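Local coordinates for core protein VP4 (Bluetongue virus, PDB 2JHP) that serves as the multifunctional RNA-capping enzyme of the viral core and is one of the five proteins that form the inner capsid, at residues I81-D86 / D488-P493; A6-T11 / G66-S71; D332-R337 / M369-H374; D314-I319 / V361-V366. One frame throughout, in Å; residues are numbered along the deposited sequence.

The four contacts fall into two groups. Interactions 1 and 2 have centres 10 Å apart and touch directly: Asp86 OD1 lies 3.2 Å from Phe69 N, a probable hydrogen bond, and Pro493 packs on Gly66. Interactions 3 and 4 have centres 14 Å apart. They share helix 363-373 and meet where Leu336 packs on Val366. The two groups are far apart, with 46 to 60 Å between centres. Each is near a bound ligand. The side chain of Tyr491 in interaction 1 is about 8 Å from a guanine. The side chain of Glu335 in interaction 3 is about 8 Å from an S-adenosyl-L-homocysteine.

Interaction 1: residues I81-D86 / D488-P493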
loop_
_atom_site.group_PDB
_atom_site.type_symbol
_atom_site.label_atom_id
_atom_site.label_comp_id
_atom_site.label_asym_id
_atom_site.label_seq_id
_atom_site.Cartn_x
_atom_site.Cartn_y
_atom_site.Cartn_z
ATOM N N ILE A 81 6.167 -12.522 24.213
ATOM C CA ILE A 81 4.793 -12.039 24.294
ATOM C C ILE A 81 3.825 -13.216 24.132
ATOM O O ILE A 81 4.237 -14.333 23.800
ATOM C CB ILE A 81 4.488 -10.969 23.192
ATOM C CG1 ILE A 81 4.709 -11.540 21.785
ATOM C CG2 ILE A 81 5.313 -9.690 23.404
ATOM C CD1 ILE A 81 4.037 -10.739 20.685
ATOM N N ILE A 82 2.542 -12.961 24.382
ATOM C CA ILE A 82 1.490 -13.904 24.029
ATOM C C ILE A 82 1.052 -13.554 22.599
ATOM O O ILE A 82 0.225 -12.657 22.384
ATOM C CB ILE A 82 0.316 -13.881 25.054
ATOM C CG1 ILE A 82 0.826 -14.267 26.448
ATOM C CG2 ILE A 82 -0.786 -14.837 24.637
ATOM C CD1 ILE A 82 -0.173 -14.085 27.571
ATOM N N LYS A 83 1.639 -14.253 21.630
ATOM C CA LYS A 83 1.483 -13.920 20.213
ATOM C C LYS A 83 0.127 -14.325 19.652
ATOM O O LYS A 83 -0.248 -15.489 19.739
ATOM C CB LYS A 83 2.598 -14.581 19.386
ATOM C CG LYS A 83 2.468 -14.411 17.869
ATOM C CD LYS A 83 2.693 -12.963 17.423
ATOM C CE LYS A 83 2.360 -12.767 15.946
ATOM N NZ LYS A 83 0.944 -12.363 15.695
ATOM N N THR A 84 -0.586 -13.368 19.056
ATOM C CA THR A 84 -1.839 -13.644 18.348
ATOM C C THR A 84 -1.587 -14.580 17.165
ATOM O O THR A 84 -0.641 -14.384 16.397
ATOM C CB THR A 84 -2.514 -12.347 17.841
ATOM O OG1 THR A 84 -2.663 -11.426 18.925
ATOM C CG2 THR A 84 -3.888 -12.638 17.254
ATOM N N VAL A 85 -2.435 -15.598 17.039
ATOM C CA VAL A 85 -2.314 -16.610 15.986
ATOM C C VAL A 85 -2.495 -16.005 14.589
ATOM O O VAL A 85 -3.499 -15.347 14.315
ATOM C CB VAL A 85 -3.281 -17.802 16.261
ATOM C CG1 VAL A 85 -3.659 -18.526 15.007
ATOM C CG2 VAL A 85 -2.642 -18.777 17.229
ATOM N N ASP A 86 -1.493 -16.202 13.732
ATOM C CA ASP A 86 -1.504 -15.696 12.351
ATOM C C ASP A 86 -2.619 -16.308 11.506
ATOM O O ASP A 86 -3.385 -15.588 10.870
ATOM C CB ASP A 86 -0.156 -15.949 11.657
ATOM C CG ASP A 86 0.965 -15.070 12.191
ATOM O OD1 ASP A 86 2.131 -15.511 12.109
ATOM O OD2 ASP A 86 0.694 -13.952 12.685
ATOM N N ASP A 488 3.395 -7.835 17.783
ATOM C CA ASP A 488 2.292 -8.764 17.536
ATOM C C ASP A 488 1.759 -8.773 16.075
ATOM O O ASP A 488 0.887 -9.578 15.711
ATOM C CB ASP A 488 1.175 -8.446 18.526
ATOM C CG ASP A 488 0.214 -9.578 18.700
ATOM O OD1 ASP A 488 0.649 -10.713 18.936
ATOM O OD2 ASP A 488 -0.987 -9.323 18.597
ATOM N N LEU A 489 2.301 -7.880 15.250
ATOM C CA LEU A 489 1.965 -7.783 13.831
ATOM C C LEU A 489 1.824 -9.144 13.142
ATOM O O LEU A 489 2.759 -9.955 13.137
ATOM C CB LEU A 489 3.028 -6.970 13.085
ATOM C CG LEU A 489 2.763 -6.720 11.596
ATOM C CD1 LEU A 489 1.569 -5.782 11.404
ATOM C CD2 LEU A 489 3.998 -6.153 10.909
ATOM N N THR A 490 0.649 -9.381 12.573
ATOM C CA THR A 490 0.421 -10.558 11.769
ATOM C C THR A 490 0.863 -10.243 10.350
ATOM O O THR A 490 0.314 -9.343 9.691
ATOM C CB THR A 490 -1.052 -10.990 11.823
ATOM O OG1 THR A 490 -1.324 -11.484 13.135
ATOM C CG2 THR A 490 -1.359 -12.090 10.795
ATOM N N TYR A 491 1.875 -10.973 9.897
ATOM C CA TYR A 491 2.359 -10.844 8.540
ATOM C C TYR A 491 3.124 -12.103 8.142
ATOM O O TYR A 491 3.403 -12.969 8.965
ATOM C CB TYR A 491 3.214 -9.587 8.376
ATOM C CG TYR A 491 4.584 -9.718 8.964
ATOM C CD1 TYR A 491 5.700 -9.812 8.144
ATOM C CD2 TYR A 491 4.770 -9.771 10.340
ATOM C CE1 TYR A 491 6.970 -9.938 8.678
ATOM C CE2 TYR A 491 6.023 -9.907 10.880
ATOM C CZ TYR A 491 7.127 -9.982 10.050
ATOM O OH TYR A 491 8.390 -10.110 10.593
ATOM N N ASP A 492 3.463 -12.176 6.866
ATOM C CA ASP A 492 4.036 -13.361 6.292
ATOM C C ASP A 492 5.483 -13.058 5.897
ATOM O O ASP A 492 5.745 -12.337 4.932
ATOM C CB ASP A 492 3.146 -13.811 5.117
ATOM C CG ASP A 492 3.761 -14.898 4.270
ATOM O OD1 ASP A 492 4.847 -15.436 4.592
ATOM O OD2 ASP A 492 3.133 -15.212 3.240
ATOM N N PRO A 493 6.434 -13.576 6.690
ATOM C CA PRO A 493 7.859 -13.314 6.450
ATOM C C PRO A 493 8.370 -13.689 5.046
ATOM O O PRO A 493 9.188 -12.953 4.478
ATOM C CB PRO A 493 8.544 -14.115 7.562
ATOM C CG PRO A 493 7.494 -14.142 8.674
ATOM C CD PRO A 493 6.228 -14.382 7.909
#
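Lys83, Asp86 and Asp488 form a salt-bridge network that ties strand 82-84 to the loop leading into helix 493-496. The carboxylate of Asp488 holds Thr84 in a two-pronged grip. Thr84 N donates to Asp488 OD1 at 2.9 Å, and the bond is nearly straight at 169°. Thr84 OG1 donates to Asp488 OD2 at 2.7 Å. Both acceptors use their syn lone pairs. The hydroxyl can join the amide in this because OG1 sits beside its own backbone N (chi1 -53°). The two side chains cross at about a right angle. Lys83 supplies the positive charge. The bent chain of Lys83 brings NZ to Asp488 O at 2.8 Å, from above the carbonyl plane, and to Thr84 O at 2.7 Å, on a lone pair. Two carboxylates flank the same ammonium. Asp488 OD1 makes a long salt bridge with Lys83 NZ at 3.6 Å, and Asp86 OD2 is bonded weakly to it at 3.4 Å. Further along, Thr490 OG1 lies 3.2 Å from Asp86 OD2, while its methyl CG2 packs on the same carboxylate. The stronger partner of Asp86 is Arg63, from helix 59-64, which also bonds Leu489 O. Asp492 sits at the N-cap of helix 493-496, its OD1 weakly bonded to Ala494 N and to the N of Trp495, a residue that lines a guanine pocket. The contact thus lies against helix 59-64 and strand 67-71, with helix 470-480 packed on Leu489 and Tyr491.

Interaction 2: residues A6-T11 / G66-S71; sequences AVLYVT and GFIFIS
Val7 to Val10 pair with Phe67 to Ile70 as neighbouring strands of a five-stranded parallel sheet. The tight part runs from the Gly66 end through the aromatic face. Val7 N bonds Gly66 O at 2.6 Å, Ile68 N bonds Val7 O at 2.8 Å, and Tyr9 N bonds Ile68 O at 2.9 Å. On one face the Phe67 ring is touched by both Val7 and Tyr9. Val7 CG1 sits over that ring, 3.8 Å from its centroid, in a CH-pi contact. Tyr9 CB closes in on Phe67 CD2 at 3.5 Å. With CG anti to the backbone N (chi1 171°), the Tyr9 ring is carried to Phe67, and the two rings are oblique, their planes at 36°. On the opposite face Ile70 CD1 meets Leu8 CB at 3.9 Å. The ladder lengthens toward a polar, partly exposed end, where Thr11 N reaches Ile70 O at 3.2 Å. There Thr11 OG1 and Ser71 OG are hydrogen-bonded at 2.8 Å, and both hydroxyls are also bonded to Glu13. At the other end Gly66 closes helix 59-64 in a Schellman motif. That helix belongs to the crossover from strand 48-51 to strand 67-71 and covers the face of Phe67 and Phe69. Helix 99-112 covers the face of Leu8, Val10 and Ile68.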
loop_
_atom_site.group_PDB
_atom_site.type_symbol
_atom_site.label_atom_id
_atom_site.label_comp_id
_atom_site.label_asym_id
_atom_site.label_seq_id
_atom_site.Cartn_x
_atom_site.Cartn_y
_atom_site.Cartn_z
ATOM N N ALA A 6 8.738 -19.706 4.426
ATOM C CA ALA A 6 8.114 -19.538 5.725
ATOM C C ALA A 6 8.216 -20.848 6.492
ATOM O O ALA A 6 8.154 -21.934 5.891
ATOM C CB ALA A 6 6.660 -19.136 5.556
ATOM N N VAL A 7 8.396 -20.760 7.793
ATOM C CA VAL A 7 8.253 -21.926 8.614
ATOM C C VAL A 7 6.792 -21.943 9.083
ATOM O O VAL A 7 6.361 -21.106 9.888
ATOM C CB VAL A 7 9.253 -21.921 9.814
ATOM C CG1 VAL A 7 9.027 -23.120 10.730
ATOM C CG2 VAL A 7 10.691 -21.908 9.308
ATOM N N LEU A 8 6.020 -22.879 8.535
ATOM C CA LEU A 8 4.611 -22.973 8.830
ATOM C C LEU A 8 4.457 -23.776 10.103
ATOM O O LEU A 8 4.359 -25.012 10.089
ATOM C CB LEU A 8 3.848 -23.596 7.661
ATOM C CG LEU A 8 4.009 -22.979 6.269
ATOM C CD1 LEU A 8 3.216 -23.777 5.202
ATOM C CD2 LEU A 8 3.600 -21.507 6.266
ATOM N N TYR A 9 4.460 -23.051 11.211
ATOM C CA TYR A 9 4.409 -23.672 12.516
ATOM C C TYR A 9 2.973 -23.903 12.963
ATOM O O TYR A 9 2.146 -22.979 12.981
ATOM C CB TYR A 9 5.172 -22.842 13.548
ATOM C CG TYR A 9 4.987 -23.327 14.971
ATOM C CD1 TYR A 9 5.887 -24.226 15.548
ATOM C CD2 TYR A 9 3.903 -22.885 15.742
ATOM C CE1 TYR A 9 5.712 -24.673 16.859
ATOM C CE2 TYR A 9 3.720 -23.322 17.048
ATOM C CZ TYR A 9 4.627 -24.209 17.604
ATOM O OH TYR A 9 4.438 -24.639 18.888
ATOM N N VAL A 10 2.696 -25.144 13.344
ATOM C CA VAL A 10 1.379 -25.524 13.853
ATOM C C VAL A 10 1.476 -26.020 15.293
ATOM O O VAL A 10 2.489 -26.607 15.688
ATOM C CB VAL A 10 0.703 -26.591 12.952
ATOM C CG1 VAL A 10 0.623 -26.091 11.513
ATOM C CG2 VAL A 10 1.448 -27.927 13.018
ATOM N N THR A 11 0.423 -25.771 16.069
ATOM C CA THR A 11 0.348 -26.235 17.452
ATOM C C THR A 11 -0.021 -27.719 17.506
ATOM O O THR A 11 -0.375 -28.322 16.488
ATOM C CB THR A 11 -0.631 -25.390 18.301
ATOM O OG1 THR A 11 -1.949 -25.446 17.736
ATOM C CG2 THR A 11 -0.169 -23.946 18.361
ATOM N N GLY A 66 11.351 -16.939 9.822
ATOM C CA GLY A 66 10.232 -17.084 8.904
ATOM C C GLY A 66 9.000 -17.792 9.454
ATOM O O GLY A 66 8.204 -18.310 8.687
ATOM N N PHE A 67 8.826 -17.797 10.774
ATOM C CA PHE A 67 7.674 -18.439 11.433
ATOM C C PHE A 67 6.322 -17.782 11.169
ATOM O O PHE A 67 6.178 -16.554 11.250
ATOM C CB PHE A 67 7.886 -18.505 12.938
ATOM C CG PHE A 67 8.530 -19.757 13.391
ATOM C CD1 PHE A 67 9.852 -20.042 13.053
ATOM C CD2 PHE A 67 7.832 -20.667 14.171
ATOM C CE1 PHE A 67 10.467 -21.219 13.483
ATOM C CE2 PHE A 67 8.440 -21.849 14.606
ATOM C CZ PHE A 67 9.759 -22.120 14.256
ATOM N N ILE A 68 5.345 -18.626 10.847
ATOM C CA ILE A 68 3.948 -18.250 10.777
ATOM C C ILE A 68 3.228 -19.198 11.719
ATOM O O ILE A 68 3.438 -20.419 11.673
ATOM C CB ILE A 68 3.396 -18.367 9.340
ATOM C CG1 ILE A 68 3.954 -17.233 8.476
ATOM C CG2 ILE A 68 1.844 -18.377 9.312
ATOM C CD1 ILE A 68 3.591 -17.351 6.959
ATOM N N PHE A 69 2.381 -18.631 12.570
ATOM C CA PHE A 69 1.767 -19.390 13.648
ATOM C C PHE A 69 0.346 -19.794 13.276
ATOM O O PHE A 69 -0.507 -18.945 13.017
ATOM C CB PHE A 69 1.842 -18.595 14.956
ATOM C CG PHE A 69 3.238 -18.142 15.299
ATOM C CD1 PHE A 69 3.743 -16.945 14.805
ATOM C CD2 PHE A 69 4.063 -18.923 16.098
ATOM C CE1 PHE A 69 5.047 -16.534 15.120
ATOM C CE2 PHE A 69 5.359 -18.512 16.410
ATOM C CZ PHE A 69 5.846 -17.320 15.921
ATOM N N ILE A 70 0.126 -21.106 13.216
ATOM C CA ILE A 70 -1.159 -21.670 12.807
ATOM C C ILE A 70 -1.731 -22.534 13.930
ATOM O O ILE A 70 -1.036 -23.405 14.457
ATOM C CB ILE A 70 -1.018 -22.531 11.524
ATOM C CG1 ILE A 70 -0.386 -21.734 10.382
ATOM C CG2 ILE A 70 -2.361 -23.071 11.083
ATOM C CD1 ILE A 70 0.971 -22.227 9.975
ATOM N N SER A 71 -2.993 -22.299 14.291
ATOM C CA SER A 71 -3.658 -23.079 15.347
ATOM C C SER A 71 -5.177 -22.965 15.298
ATOM O O SER A 71 -5.719 -22.102 14.606
ATOM C CB SER A 71 -3.178 -22.629 16.737
ATOM O OG SER A 71 -3.808 -23.376 17.770
#

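Interaction 3: residues D332-R337 / M369-H374; sequences DMYELR and MVELYH
Tyr334, just before strand 335-341, and Leu336 within it pack against Val370 and Met369 of helix 363-373. The strand belongs to a mixed seven-stranded sheet of order 3-2-1-4-5-7-6, the pattern of a class I methyltransferase. Strand 335-341 is the one that runs antiparallel to both its neighbours, 302-308 and 322-324. The helix segment runs nearly at right angles to it (87°). The apolar contacts centre on Val370. Val370 CG1 sits over one face of the Tyr334 ring, offset toward the rim, 4.0 Å from the centroid in a CH-pi contact. Val370 CG2 packs 3.7 Å from Tyr334 CD2 and 4.0 Å from Leu336 CD2. The other branch of Leu336, CD1, meets Met369 CE at 3.8 Å. The Met369 chain turns at chi3 (-77°) to bring this methyl there. One hydrogen bond crosses at the solvent side. Tyr334 OH donates to Glu371 OE2 at 3.3 Å, on the anti side and 21° out of the carboxylate plane, which is almost perpendicular to the ring. The carboxylate of Glu335 pairs with Lys306. The last group is the imidazole of His374, just past the helix. Val370 CA covers one face of it. Glu335 O, which also accepts from Gln326 NE2, lies in the ring plane at its edge, 3.1 Å from His374 CE1.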
loop_
_atom_site.group_PDB
_atom_site.type_symbol
_atom_site.label_atom_id
_atom_site.label_comp_id
_atom_site.label_asym_id
_atom_site.label_seq_id
_atom_site.Cartn_x
_atom_site.Cartn_y
_atom_site.Cartn_z
ATOM N N ASP A 332 -31.020 0.639 -16.726
ATOM C CA ASP A 332 -31.873 1.526 -17.526
ATOM C C ASP A 332 -31.819 3.001 -17.106
ATOM O O ASP A 332 -32.447 3.851 -17.742
ATOM C CB ASP A 332 -33.330 1.031 -17.550
ATOM C CG ASP A 332 -33.910 0.751 -16.160
ATOM O OD1 ASP A 332 -33.308 1.081 -15.136
ATOM O OD2 ASP A 332 -35.010 0.185 -16.083
ATOM N N MET A 333 -31.069 3.287 -16.046
ATOM C CA MET A 333 -30.949 4.636 -15.502
ATOM C C MET A 333 -30.063 5.525 -16.390
ATOM O O MET A 333 -28.829 5.473 -16.317
ATOM C CB MET A 333 -30.409 4.552 -14.060
ATOM C CG MET A 333 -30.002 5.864 -13.383
ATOM S SD MET A 333 -31.336 7.020 -13.026
ATOM C CE MET A 333 -32.638 5.960 -12.377
ATOM N N TYR A 334 -30.698 6.342 -17.228
ATOM C CA TYR A 334 -29.956 7.217 -18.146
ATOM C C TYR A 334 -29.610 8.556 -17.537
ATOM O O TYR A 334 -30.075 9.612 -17.973
ATOM C CB TYR A 334 -30.681 7.374 -19.475
ATOM C CG TYR A 334 -30.531 6.153 -20.331
ATOM C CD1 TYR A 334 -31.551 5.209 -20.405
ATOM C CD2 TYR A 334 -29.356 5.925 -21.044
ATOM C CE1 TYR A 334 -31.418 4.075 -21.180
ATOM C CE2 TYR A 334 -29.204 4.797 -21.817
ATOM C CZ TYR A 334 -30.243 3.877 -21.890
ATOM O OH TYR A 334 -30.111 2.756 -22.665
ATOM N N GLU A 335 -28.758 8.477 -16.530
ATOM C CA GLU A 335 -28.326 9.616 -15.745
ATOM C C GLU A 335 -26.850 9.431 -15.422
ATOM O O GLU A 335 -26.408 8.335 -15.054
ATOM C CB GLU A 335 -29.152 9.678 -14.468
ATOM C CG GLU A 335 -28.883 10.849 -13.578
ATOM C CD GLU A 335 -29.792 10.837 -12.368
ATOM O OE1 GLU A 335 -31.001 11.106 -12.542
ATOM O OE2 GLU A 335 -29.302 10.555 -11.247
ATOM N N LEU A 336 -26.089 10.501 -15.595
ATOM C CA LEU A 336 -24.672 10.500 -15.269
ATOM C C LEU A 336 -24.437 11.517 -14.177
ATOM O O LEU A 336 -25.392 12.096 -13.651
ATOM C CB LEU A 336 -23.836 10.858 -16.500
ATOM C CG LEU A 336 -24.074 10.038 -17.770
ATOM C CD1 LEU A 336 -23.402 10.727 -18.919
ATOM C CD2 LEU A 336 -23.584 8.598 -17.651
ATOM N N ARG A 337 -23.170 11.725 -13.833
ATOM C CA ARG A 337 -22.785 12.795 -12.920
ATOM C C ARG A 337 -21.821 13.737 -13.612
ATOM O O ARG A 337 -20.956 13.316 -14.382
ATOM C CB ARG A 337 -22.174 12.239 -11.632
ATOM C CG ARG A 337 -23.166 11.543 -10.718
ATOM C CD ARG A 337 -24.210 12.507 -10.194
ATOM N NE ARG A 337 -25.374 11.803 -9.669
ATOM C CZ ARG A 337 -26.461 12.395 -9.178
ATOM N NH1 ARG A 337 -26.540 13.719 -9.108
ATOM N NH2 ARG A 337 -27.471 11.659 -8.738
ATOM N N MET A 369 -22.428 4.843 -22.654
ATOM C CA MET A 369 -21.757 4.754 -21.363
ATOM C C MET A 369 -22.628 4.023 -20.340
ATOM O O MET A 369 -22.178 3.056 -19.714
ATOM C CB MET A 369 -21.347 6.139 -20.853
ATOM C CG MET A 369 -20.129 6.715 -21.543
ATOM S SD MET A 369 -19.284 7.959 -20.548
ATOM C CE MET A 369 -20.352 9.372 -20.752
ATOM N N VAL A 370 -23.873 4.483 -20.198
ATOM C CA VAL A 370 -24.870 3.842 -19.343
ATOM C C VAL A 370 -24.942 2.342 -19.646
ATOM O O VAL A 370 -24.785 1.512 -18.756
ATOM C CB VAL A 370 -26.265 4.483 -19.531
ATOM C CG1 VAL A 370 -27.357 3.671 -18.803
ATOM C CG2 VAL A 370 -26.257 5.947 -19.083
ATOM N N GLU A 371 -25.147 2.007 -20.913
ATOM C CA GLU A 371 -25.286 0.609 -21.348
ATOM C C GLU A 371 -24.046 -0.238 -21.083
ATOM O O GLU A 371 -24.152 -1.450 -20.897
ATOM C CB GLU A 371 -25.623 0.555 -22.832
ATOM C CG GLU A 371 -26.882 1.315 -23.173
ATOM C CD GLU A 371 -26.928 1.763 -24.619
ATOM O OE1 GLU A 371 -26.166 1.214 -25.458
ATOM O OE2 GLU A 371 -27.739 2.668 -24.913
ATOM N N LEU A 372 -22.879 0.400 -21.075
ATOM C CA LEU A 372 -21.623 -0.304 -20.853
ATOM C C LEU A 372 -21.275 -0.472 -19.373
ATOM O O LEU A 372 -20.716 -1.496 -18.995
ATOM C CB LEU A 372 -20.458 0.390 -21.576
ATOM C CG LEU A 372 -20.309 0.275 -23.098
ATOM C CD1 LEU A 372 -19.156 1.151 -23.584
ATOM C CD2 LEU A 372 -20.087 -1.162 -23.521
ATOM N N TYR A 373 -21.603 0.515 -18.539
ATOM C CA TYR A 373 -21.096 0.529 -17.163
ATOM C C TYR A 373 -22.130 0.423 -16.034
ATOM O O TYR A 373 -21.802 -0.047 -14.947
ATOM C CB TYR A 373 -20.151 1.728 -16.952
ATOM C CG TYR A 373 -19.059 1.820 -17.998
ATOM C CD1 TYR A 373 -18.087 0.821 -18.119
ATOM C CD2 TYR A 373 -19.010 2.892 -18.877
ATOM C CE1 TYR A 373 -17.092 0.895 -19.093
ATOM C CE2 TYR A 373 -18.018 2.976 -19.853
ATOM C CZ TYR A 373 -17.064 1.979 -19.957
ATOM O OH TYR A 373 -16.093 2.085 -20.935
ATOM N N HIS A 374 -23.363 0.850 -16.280
ATOM C CA HIS A 374 -24.421 0.757 -15.267
ATOM C C HIS A 374 -24.923 -0.684 -15.021
ATOM O O HIS A 374 -24.660 -1.603 -15.808
ATOM C CB HIS A 374 -25.595 1.675 -15.626
ATOM C CG HIS A 374 -25.331 3.130 -15.393
ATOM N ND1 HIS A 374 -26.347 4.043 -15.205
ATOM C CD2 HIS A 374 -24.176 3.831 -15.310
ATOM C CE1 HIS A 374 -25.829 5.246 -15.030
ATOM N NE2 HIS A 374 -24.513 5.144 -15.092
#

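Interaction 4: residues D314-I319 / V361-V366; sequences DEYHCI and VVSRDV
Tyr316 and Val361 form the hydrogen-bonded pair of a two-stranded antiparallel sheet. Val361 N donates to Tyr316 O at 3.0 Å. The return bond, from Tyr316 N to Val361 O, is weak at 3.3 Å. Glu315 and Val362 make the next, non-hydrogen-bonded pair, where Glu315 CA-H also points at Val361 O. One further bond reaches the first turn of the helix. Ser363 N donates to Asp314 O at 3.0 Å, and the donor stands 35° out of the carbonyl plane. Ser363 OG is satisfied by the O of Lys313, the residue before Asp314. Val362, at the N-cap position, has its N paired with Tyr160 OH. Val362 O accepts from Asp365 N at 3.0 Å and Val366 N at 3.3 Å. The Tyr316 ring closes the apolar side. With chi1 at 63° its CG lies between the backbone N and carbonyl carbon, and the ring turns over Val361. Val361 CG1 sits over the Tyr316 ring face, 3.7 Å from the centroid. Ser363 OG lies at the ring edge, 3.6 Å from Tyr316 CE1. The pair joins strand 315-320 to strand 357-362 where that strand runs into helix 363-373. Tyr316 and Cys318 touch His307 of strand 302-308, and helix 280-295 packs on Cys318 and Ile319.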
loop_
_atom_site.group_PDB
_atom_site.type_symbol
_atom_site.label_atom_id
_atom_site.label_comp_id
_atom_site.label_asym_id
_atom_site.label_seq_id
_atom_site.Cartn_x
_atom_site.Cartn_y
_atom_site.Cartn_z
ATOM N N ASP A 314 -30.644 15.257 -29.613
ATOM C CA ASP A 314 -29.597 14.330 -30.043
ATOM C C ASP A 314 -28.207 14.856 -29.712
ATOM O O ASP A 314 -27.267 14.085 -29.499
ATOM C CB ASP A 314 -29.719 14.035 -31.538
ATOM C CG ASP A 314 -30.506 12.771 -31.812
ATOM O OD1 ASP A 314 -30.309 11.792 -31.043
ATOM O OD2 ASP A 314 -31.324 12.755 -32.781
ATOM N N GLU A 315 -28.091 16.178 -29.705
ATOM C CA GLU A 315 -26.918 16.865 -29.194
ATOM C C GLU A 315 -27.381 18.073 -28.383
ATOM O O GLU A 315 -28.519 18.533 -28.534
ATOM C CB GLU A 315 -25.977 17.286 -30.322
ATOM C CG GLU A 315 -26.500 18.432 -31.180
ATOM C CD GLU A 315 -25.395 19.219 -31.860
ATOM O OE1 GLU A 315 -24.200 18.897 -31.649
ATOM O OE2 GLU A 315 -25.729 20.167 -32.610
ATOM N N TYR A 316 -26.496 18.570 -27.521
ATOM C CA TYR A 316 -26.813 19.645 -26.584
ATOM C C TYR A 316 -25.555 20.110 -25.864
ATOM O O TYR A 316 -24.469 19.558 -26.066
ATOM C CB TYR A 316 -27.873 19.192 -25.568
ATOM C CG TYR A 316 -27.455 18.042 -24.664
ATOM C CD1 TYR A 316 -27.564 16.709 -25.084
ATOM C CD2 TYR A 316 -26.974 18.286 -23.377
ATOM C CE1 TYR A 316 -27.185 15.651 -24.236
ATOM C CE2 TYR A 316 -26.608 17.245 -22.535
ATOM C CZ TYR A 316 -26.714 15.930 -22.966
ATOM O OH TYR A 316 -26.338 14.901 -22.129
ATOM N N HIS A 317 -25.707 21.121 -25.014
ATOM C CA HIS A 317 -24.562 21.703 -24.321
ATOM C C HIS A 317 -24.731 21.777 -22.808
ATOM O O HIS A 317 -25.851 21.770 -22.285
ATOM C CB HIS A 317 -24.234 23.083 -24.892
ATOM C CG HIS A 317 -23.818 23.057 -26.328
ATOM N ND1 HIS A 317 -22.529 22.771 -26.723
ATOM C CD2 HIS A 317 -24.522 23.285 -27.466
ATOM C CE1 HIS A 317 -22.454 22.825 -28.041
ATOM N NE2 HIS A 317 -23.649 23.135 -28.518
ATOM N N CYS A 318 -23.593 21.845 -22.120
ATOM C CA CYS A 318 -23.556 21.967 -20.673
ATOM C C CYS A 318 -22.196 22.502 -20.202
ATOM O O CYS A 318 -21.261 22.620 -20.993
ATOM C CB CYS A 318 -23.833 20.611 -20.028
ATOM S SG CYS A 318 -22.500 19.438 -20.206
ATOM N N ILE A 319 -22.101 22.816 -18.912
ATOM C CA ILE A 319 -20.869 23.309 -18.321
ATOM C C ILE A 319 -20.246 22.182 -17.502
ATOM O O ILE A 319 -20.814 21.735 -16.505
ATOM C CB ILE A 319 -21.122 24.548 -17.452
ATOM C CG1 ILE A 319 -21.739 25.671 -18.292
ATOM C CG2 ILE A 319 -19.829 25.016 -16.817
ATOM C CD1 ILE A 319 -22.538 26.661 -17.483
ATOM N N VAL A 361 -22.147 17.639 -26.222
ATOM C CA VAL A 361 -22.323 16.219 -25.915
ATOM C C VAL A 361 -23.308 15.527 -26.866
ATOM O O VAL A 361 -24.437 15.988 -27.058
ATOM C CB VAL A 361 -22.667 15.983 -24.401
ATOM C CG1 VAL A 361 -23.419 17.165 -23.809
ATOM C CG2 VAL A 361 -23.428 14.684 -24.186
ATOM N N VAL A 362 -22.852 14.436 -27.480
ATOM C CA VAL A 362 -23.709 13.614 -28.333
ATOM C C VAL A 362 -24.392 12.561 -27.475
ATOM O O VAL A 362 -23.733 11.679 -26.919
ATOM C CB VAL A 362 -22.946 12.908 -29.491
ATOM C CG1 VAL A 362 -23.894 12.667 -30.672
ATOM C CG2 VAL A 362 -21.731 13.718 -29.960
ATOM N N SER A 363 -25.714 12.671 -27.374
ATOM C CA SER A 363 -26.539 11.747 -26.602
ATOM C C SER A 363 -26.130 10.290 -26.788
ATOM O O SER A 363 -25.940 9.574 -25.809
ATOM C CB SER A 363 -28.014 11.927 -26.958
ATOM O OG SER A 363 -28.442 13.240 -26.653
ATOM N N ARG A 364 -25.976 9.882 -28.045
ATOM C CA ARG A 364 -25.637 8.510 -28.433
ATOM C C ARG A 364 -24.414 7.914 -27.715
ATOM O O ARG A 364 -24.426 6.734 -27.345
ATOM C CB ARG A 364 -25.430 8.455 -29.948
ATOM C CG ARG A 364 -24.690 7.222 -30.451
ATOM C CD ARG A 364 -24.070 7.452 -31.838
ATOM N NE ARG A 364 -25.074 7.656 -32.880
ATOM C CZ ARG A 364 -25.450 8.840 -33.363
ATOM N NH1 ARG A 364 -24.904 9.969 -32.912
ATOM N NH2 ARG A 364 -26.377 8.891 -34.318
ATOM N N ASP A 365 -23.364 8.715 -27.534
ATOM C CA ASP A 365 -22.124 8.232 -26.936
ATOM C C ASP A 365 -22.227 8.260 -25.417
ATOM O O ASP A 365 -21.552 7.503 -24.698
ATOM C CB ASP A 365 -20.948 9.083 -27.407
ATOM C CG ASP A 365 -20.733 8.993 -28.901
ATOM O OD1 ASP A 365 -20.423 7.887 -29.399
ATOM O OD2 ASP A 365 -20.875 10.033 -29.574
ATOM N N VAL A 366 -23.086 9.152 -24.944
ATOM C CA VAL A 366 -23.403 9.267 -23.539
ATOM C C VAL A 366 -24.493 8.236 -23.181
ATOM O O VAL A 366 -24.694 7.890 -22.020
ATOM C CB VAL A 366 -23.738 10.753 -23.215
ATOM C CG1 VAL A 366 -25.055 10.903 -22.497
ATOM C CG2 VAL A 366 -22.588 11.400 -22.422
#